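Side-chain contacts in phosphotriesterase homology protein (Escherichia coli, PDB 1BF6), which hydrolyses phosphorylated glyceryl acetates and some aromatic acetates and propionates as a zinc-dependent member of the phosphotriesterase family: residues L29-Y32 with A33-C36; T54-Y57 with M58-A62. All blocks are in the same frame, centred on the assembly; numbering follows the deposited sequence.

Contact 1. Residues L29-Y32 with A33-C36; sequences LDQY and AFIC
Tyr32 lays its ring under the thiol of Cys36, one helical turn further on. The sulfur SG of Cys36 sits over one face of that ring, 3.6 Å from its centroid and 22° off the ring normal, a Cys sulfur-aromatic contact. It is displaced toward the hydroxyl end, since its nearest ring atom is CZ of Tyr32, 3.4 Å from SG of Cys36. With CG anti to the backbone N (chi1 -171°), the tyrosine ring lies beside its own carbonyl carbon, on the flank where the next turn brings up the cysteine. The same pair is joined along the backbone by a hydrogen bond from Cys36 N to Tyr32 O of 2.9 Å. Helix 62-72 packs against both residues: Phe64 meets the tyrosine ring edge-to-face, and Asp67 O accepts a weak hydrogen bond from the tyrosine hydroxyl.

Gln31 stands at the N-cap position. Its carbonyl O takes the bond from Ile35 N at 2.9 Å, while its extended side chain runs out to Phe34. There OE1 of Gln31 comes to the ring edge, 3.6 Å from CD2 of Phe34, with amide and ring planes 77° apart. Asn252 ND2 hydrogen-bonds to OE1 and holds this amide end. Two successive i to i+4 backbone bonds and the side chains flanking them mark the first turn of an alpha-helix, here the start of helix 32-44.

Contact 2. Residues T54-Y57 with M58-A62; sequences TNRY and MGRNA
Thr54 turns its methyl group onto the returning backbone at Arg60 and onto CB of Met58: CG2 of Thr54 lies 3.3 Å from N of Arg60 and 3.7 Å from CB of Met58. The aliphatic part of Arg60 then runs past the threonine carbonyl: its CB, CG and CD all lie close to Thr54 O. The arginine chain bends at chi3 (67°) and brings the guanidinium beneath the backbone of Arg56, whose N lies over one face, toward the rim. A water accepts a hydrogen bond from Arg56 N at 3.0 Å and a weak one from Arg60 NH1. Across the same face, CB of Arg56 approaches NH2 of Arg60 to 3.8 Å; the two arginine side chains cross at a slant, their guanidinium planes 42° apart. Arg56 stays extended, and the hydroxyl of Tyr57 lies over the centre of its guanidinium.

The backbone makes tight turns. Met58 N donates to Asn55 O at 3.0 Å and Gly59 N to Arg56 O at 3.2 Å, both i to i+3 bonds with the donor well above the carbonyl plane; Arg60 N adds a weak bond to Arg56 O. Gly59 has a positive phi (99°), where a CB would be jammed against the preceding carbonyl O. In the TIM-barrel fold of this family, these turns make up the middle of the loop that leads from strand 47-52 to helix 62-72.

Outside the loop, Glu107 and Asp113 form salt bridges with NH2 and NE of Arg60, and Cys79 O accepts from its NH1, so the charge is probably well compensated, with a partner for each guanidinium nitrogen. Thr54 OG1 bonds to ND1 of the zinc ligand His13 and to Glu52, while Asn55 ND2 bonds to Ala123 O, beside the zinc ligand Glu124.

How the contacts relate
Contact 1 precedes contact 2 along the chain, and their centres lie 15 Å apart. Their nearest atoms are about 6 Å apart and do not touch, but helix 62-72, which follows the loop of contact 2, packs back against the side chains of contact 1. The zinc ligand His13 lies near both, at unequal range: its side chain is about 3 Å from that of Thr54 and about 8 Å from that of Ile35. Measured to the nearest zinc ion, the side chain of Met58 is about 5 Å away and that of Ile35 about 13 Å. Contact 2 therefore borders the binuclear zinc site directly, whereas contact 1 stands further out.

Contact 1. Residues L29-Y32 with A33-C36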
ATOM      1  N   LEU A  29      14.965   4.302   4.304  1.00 12.84           N
ATOM      2  CA  LEU A  29      14.286   5.527   3.870  1.00 12.85           C
ATOM      3  C   LEU A  29      13.839   6.301   5.109  1.00 13.93           C
ATOM      4  O   LEU A  29      12.755   6.066   5.645  1.00 14.30           O
ATOM      5  CB  LEU A  29      13.092   5.176   2.972  1.00 13.15           C
ATOM      6  CG  LEU A  29      12.314   6.347   2.370  1.00 13.51           C
ATOM      7  CD1 LEU A  29      13.183   7.084   1.352  1.00 13.48           C
ATOM      8  CD2 LEU A  29      11.066   5.818   1.706  1.00 14.32           C
ATOM      9  N   ASP A  30      14.690   7.224   5.562  1.00 13.68           N
ATOM     10  CA  ASP A  30      14.411   8.012   6.756  1.00 13.78           C
ATOM     11  C   ASP A  30      14.953   9.444   6.690  1.00 13.29           C
ATOM     12  O   ASP A  30      15.213  10.057   7.727  1.00 11.52           O
ATOM     13  CB  ASP A  30      15.011   7.308   7.987  1.00 15.22           C
ATOM     14  CG  ASP A  30      16.552   7.287   7.982  1.00 18.66           C
ATOM     15  OD1 ASP A  30      17.183   7.527   6.922  1.00 17.75           O
ATOM     16  OD2 ASP A  30      17.139   7.028   9.056  1.00 16.11           O
ATOM     17  N   GLN A  31      15.132   9.968   5.481  1.00 12.40           N
ATOM     18  CA  GLN A  31      15.661  11.319   5.315  1.00 12.66           C
ATOM     19  C   GLN A  31      14.540  12.338   5.419  1.00 12.92           C
ATOM     20  O   GLN A  31      13.886  12.687   4.437  1.00 14.50           O
ATOM     21  CB  GLN A  31      16.419  11.416   3.999  1.00 10.20           C
ATOM     22  CG  GLN A  31      17.541  10.378   3.914  1.00 12.32           C
ATOM     23  CD  GLN A  31      18.396  10.515   2.672  1.00 13.35           C
ATOM     24  OE1 GLN A  31      17.966  10.187   1.572  1.00 11.12           O
ATOM     25  NE2 GLN A  31      19.631  10.977   2.851  1.00 13.80           N
ATOM     26  N   TYR A  32      14.344  12.805   6.643  1.00 12.99           N
ATOM     27  CA  TYR A  32      13.293  13.733   6.990  1.00 13.86           C
ATOM     28  C   TYR A  32      13.057  14.942   6.092  1.00 15.38           C
ATOM     29  O   TYR A  32      11.950  15.116   5.579  1.00 14.53           O
ATOM     30  CB  TYR A  32      13.464  14.190   8.433  1.00 14.79           C
ATOM     31  CG  TYR A  32      12.287  14.983   8.940  1.00 15.26           C
ATOM     32  CD1 TYR A  32      11.029  14.389   9.078  1.00 14.78           C
ATOM     33  CD2 TYR A  32      12.428  16.327   9.280  1.00 13.61           C
ATOM     34  CE1 TYR A  32       9.943  15.120   9.541  1.00 13.89           C
ATOM     35  CE2 TYR A  32      11.353  17.065   9.746  1.00 13.96           C
ATOM     36  CZ  TYR A  32      10.112  16.456   9.877  1.00 13.65           C
ATOM     37  OH  TYR A  32       9.057  17.186  10.364  1.00 13.52           O
ATOM     38  N   ALA A  33      14.064  15.804   5.956  1.00 13.93           N
ATOM     39  CA  ALA A  33      13.929  17.004   5.130  1.00 13.94           C
ATOM     40  C   ALA A  33      13.471  16.664   3.713  1.00 13.15           C
ATOM     41  O   ALA A  33      12.513  17.255   3.209  1.00 13.67           O
ATOM     42  CB  ALA A  33      15.243  17.790   5.105  1.00 11.38           C
ATOM     43  N   PHE A  34      14.122  15.684   3.096  1.00 12.23           N
ATOM     44  CA  PHE A  34      13.772  15.263   1.744  1.00 12.98           C
ATOM     45  C   PHE A  34      12.343  14.742   1.656  1.00 13.96           C
ATOM     46  O   PHE A  34      11.629  15.057   0.703  1.00 14.32           O
ATOM     47  CB  PHE A  34      14.712  14.168   1.251  1.00 13.17           C
ATOM     48  CG  PHE A  34      16.132  14.611   1.079  1.00 12.85           C
ATOM     49  CD1 PHE A  34      16.465  15.957   1.082  1.00 12.44           C
ATOM     50  CD2 PHE A  34      17.136  13.668   0.893  1.00 15.24           C
ATOM     51  CE1 PHE A  34      17.776  16.357   0.901  1.00 13.49           C
ATOM     52  CE2 PHE A  34      18.455  14.058   0.710  1.00 15.57           C
ATOM     53  CZ  PHE A  34      18.771  15.404   0.715  1.00 14.47           C
ATOM     54  N   ILE A  35      11.938  13.920   2.625  1.00 13.09           N
ATOM     55  CA  ILE A  35      10.587  13.362   2.618  1.00 11.67           C
ATOM     56  C   ILE A  35       9.542  14.461   2.797  1.00 10.24           C
ATOM     57  O   ILE A  35       8.526  14.449   2.111  1.00 11.70           O
ATOM     58  CB  ILE A  35      10.426  12.159   3.621  1.00 12.67           C
ATOM     59  CG1 ILE A  35      10.573  10.843   2.805  1.00 13.52           C
ATOM     60  CG2 ILE A  35       9.048  12.185   4.288  1.00 10.93           C
ATOM     61  CD1 ILE A  35      10.270  10.926   1.285  1.00 17.16           C
ATOM     62  N   CYS A  36       9.815  15.434   3.665  1.00  9.33           N
ATOM     63  CA  CYS A  36       8.909  16.567   3.860  1.00 11.50           C
ATOM     64  C   CYS A  36       8.781  17.379   2.559  1.00 12.90           C
ATOM     65  O   CYS A  36       7.691  17.820   2.204  1.00 12.69           O
ATOM     66  CB  CYS A  36       9.411  17.487   4.970  1.00 11.58           C
ATOM     67  SG  CYS A  36       9.126  16.876   6.641  1.00 14.53           S
TER

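Contact 2. Residues T54-Y57 with M58-A62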
ATOM      1  N   THR A  54       4.391   0.716   6.066  1.00  6.33           N
ATOM      2  CA  THR A  54       5.475   0.194   6.896  1.00  7.79           C
ATOM      3  C   THR A  54       4.939  -0.290   8.243  1.00  4.85           C
ATOM      4  O   THR A  54       4.581   0.529   9.075  1.00  5.84           O
ATOM      5  CB  THR A  54       6.557   1.290   7.192  1.00  8.41           C
ATOM      6  OG1 THR A  54       6.970   1.922   5.970  1.00  7.62           O
ATOM      7  CG2 THR A  54       7.781   0.678   7.862  1.00  7.66           C
ATOM      8  N   ASN A  55       4.852  -1.608   8.439  1.00  8.59           N
ATOM      9  CA  ASN A  55       4.409  -2.109   9.740  1.00  8.64           C
ATOM     10  C   ASN A  55       5.593  -2.137  10.728  1.00 10.81           C
ATOM     11  O   ASN A  55       6.746  -1.839  10.353  1.00 10.36           O
ATOM     12  CB  ASN A  55       3.616  -3.436   9.663  1.00  6.69           C
ATOM     13  CG  ASN A  55       4.190  -4.443   8.696  1.00  7.92           C
ATOM     14  OD1 ASN A  55       5.352  -4.833   8.793  1.00  8.70           O
ATOM     15  ND2 ASN A  55       3.344  -4.936   7.795  1.00  6.82           N
ATOM     16  N   ARG A  56       5.318  -2.443  11.992  1.00  9.57           N
ATOM     17  CA  ARG A  56       6.358  -2.399  13.017  1.00 10.09           C
ATOM     18  C   ARG A  56       7.761  -2.905  12.685  1.00  9.29           C
ATOM     19  O   ARG A  56       8.724  -2.138  12.741  1.00 10.27           O
ATOM     20  CB  ARG A  56       5.874  -3.042  14.323  1.00  9.70           C
ATOM     21  CG  ARG A  56       6.884  -2.885  15.436  1.00 10.31           C
ATOM     22  CD  ARG A  56       6.307  -3.241  16.790  1.00 10.61           C
ATOM     23  NE  ARG A  56       7.356  -3.235  17.804  1.00 13.00           N
ATOM     24  CZ  ARG A  56       7.162  -3.501  19.091  1.00 15.48           C
ATOM     25  NH1 ARG A  56       5.947  -3.789  19.537  1.00 14.24           N
ATOM     26  NH2 ARG A  56       8.197  -3.519  19.928  1.00 16.19           N
ATOM     27  N   TYR A  57       7.860  -4.177  12.318  1.00  8.42           N
ATOM     28  CA  TYR A  57       9.142  -4.798  12.034  1.00 10.31           C
ATOM     29  C   TYR A  57       9.741  -4.567  10.650  1.00 11.78           C
ATOM     30  O   TYR A  57      10.688  -5.247  10.239  1.00 11.33           O
ATOM     31  CB  TYR A  57       9.096  -6.266  12.438  1.00  9.65           C
ATOM     32  CG  TYR A  57       8.761  -6.411  13.915  1.00 10.18           C
ATOM     33  CD1 TYR A  57       9.745  -6.255  14.895  1.00  9.72           C
ATOM     34  CD2 TYR A  57       7.440  -6.626  14.337  1.00  9.77           C
ATOM     35  CE1 TYR A  57       9.425  -6.300  16.263  1.00 10.51           C
ATOM     36  CE2 TYR A  57       7.116  -6.676  15.698  1.00  8.40           C
ATOM     37  CZ  TYR A  57       8.109  -6.511  16.651  1.00 10.45           C
ATOM     38  OH  TYR A  57       7.787  -6.556  17.989  1.00 11.12           O
ATOM     39  N   MET A  58       9.181  -3.582   9.950  1.00 11.55           N
ATOM     40  CA  MET A  58       9.673  -3.160   8.650  1.00 10.40           C
ATOM     41  C   MET A  58      10.415  -1.847   8.916  1.00 10.41           C
ATOM     42  O   MET A  58      10.996  -1.248   8.007  1.00 12.16           O
ATOM     43  CB  MET A  58       8.516  -2.916   7.672  1.00  9.14           C
ATOM     44  CG  MET A  58       7.945  -4.175   7.035  1.00  9.69           C
ATOM     45  SD  MET A  58       6.396  -3.862   6.154  1.00  9.58           S
ATOM     46  CE  MET A  58       7.032  -3.215   4.564  1.00  6.70           C
ATOM     47  N   GLY A  59      10.403  -1.406  10.168  1.00  9.41           N
ATOM     48  CA  GLY A  59      11.088  -0.176  10.526  1.00  8.89           C
ATOM     49  C   GLY A  59      10.197   1.047  10.619  1.00 11.00           C
ATOM     50  O   GLY A  59      10.655   2.172  10.375  1.00  9.69           O
ATOM     51  N   ARG A  60       8.929   0.836  10.984  1.00  8.77           N
ATOM     52  CA  ARG A  60       7.977   1.935  11.126  1.00  8.22           C
ATOM     53  C   ARG A  60       8.450   2.925  12.190  1.00  9.14           C
ATOM     54  O   ARG A  60       9.136   2.555  13.146  1.00  9.89           O
ATOM     55  CB  ARG A  60       6.589   1.385  11.506  1.00  8.28           C
ATOM     56  CG  ARG A  60       5.452   2.435  11.573  1.00  8.23           C
ATOM     57  CD  ARG A  60       4.142   1.808  12.095  1.00  9.67           C
ATOM     58  NE  ARG A  60       4.277   1.415  13.498  1.00  8.13           N
ATOM     59  CZ  ARG A  60       3.653   0.383  14.066  1.00 10.55           C
ATOM     60  NH1 ARG A  60       2.820  -0.377  13.368  1.00  8.25           N
ATOM     61  NH2 ARG A  60       3.924   0.072  15.326  1.00  8.64           N
ATOM     62  N   ASN A  61       8.069   4.186  12.020  1.00  7.70           N
ATOM     63  CA  ASN A  61       8.421   5.241  12.953  1.00  9.32           C
ATOM     64  C   ASN A  61       7.250   6.205  13.022  1.00 10.13           C
ATOM     65  O   ASN A  61       7.169   7.158  12.236  1.00  8.48           O
ATOM     66  CB  ASN A  61       9.673   5.975  12.474  1.00 10.55           C
ATOM     67  CG  ASN A  61      10.286   6.850  13.540  1.00 12.24           C
ATOM     68  OD1 ASN A  61      11.507   6.891  13.670  1.00 18.46           O
ATOM     69  ND2 ASN A  61       9.462   7.576  14.293  1.00 11.29           N
ATOM     70  N   ALA A  62       6.356   5.965  13.980  1.00  9.23           N
ATOM     71  CA  ALA A  62       5.171   6.792  14.165  1.00  9.11           C
ATOM     72  C   ALA A  62       5.488   8.272  14.385  1.00  9.70           C
ATOM     73  O   ALA A  62       4.825   9.135  13.817  1.00 10.56           O
ATOM     74  CB  ALA A  62       4.322   6.250  15.332  1.00 10.58           C
TER
HETATM   75  O   HOH W   1       2.770  -3.658  13.037  1.00  5.15           O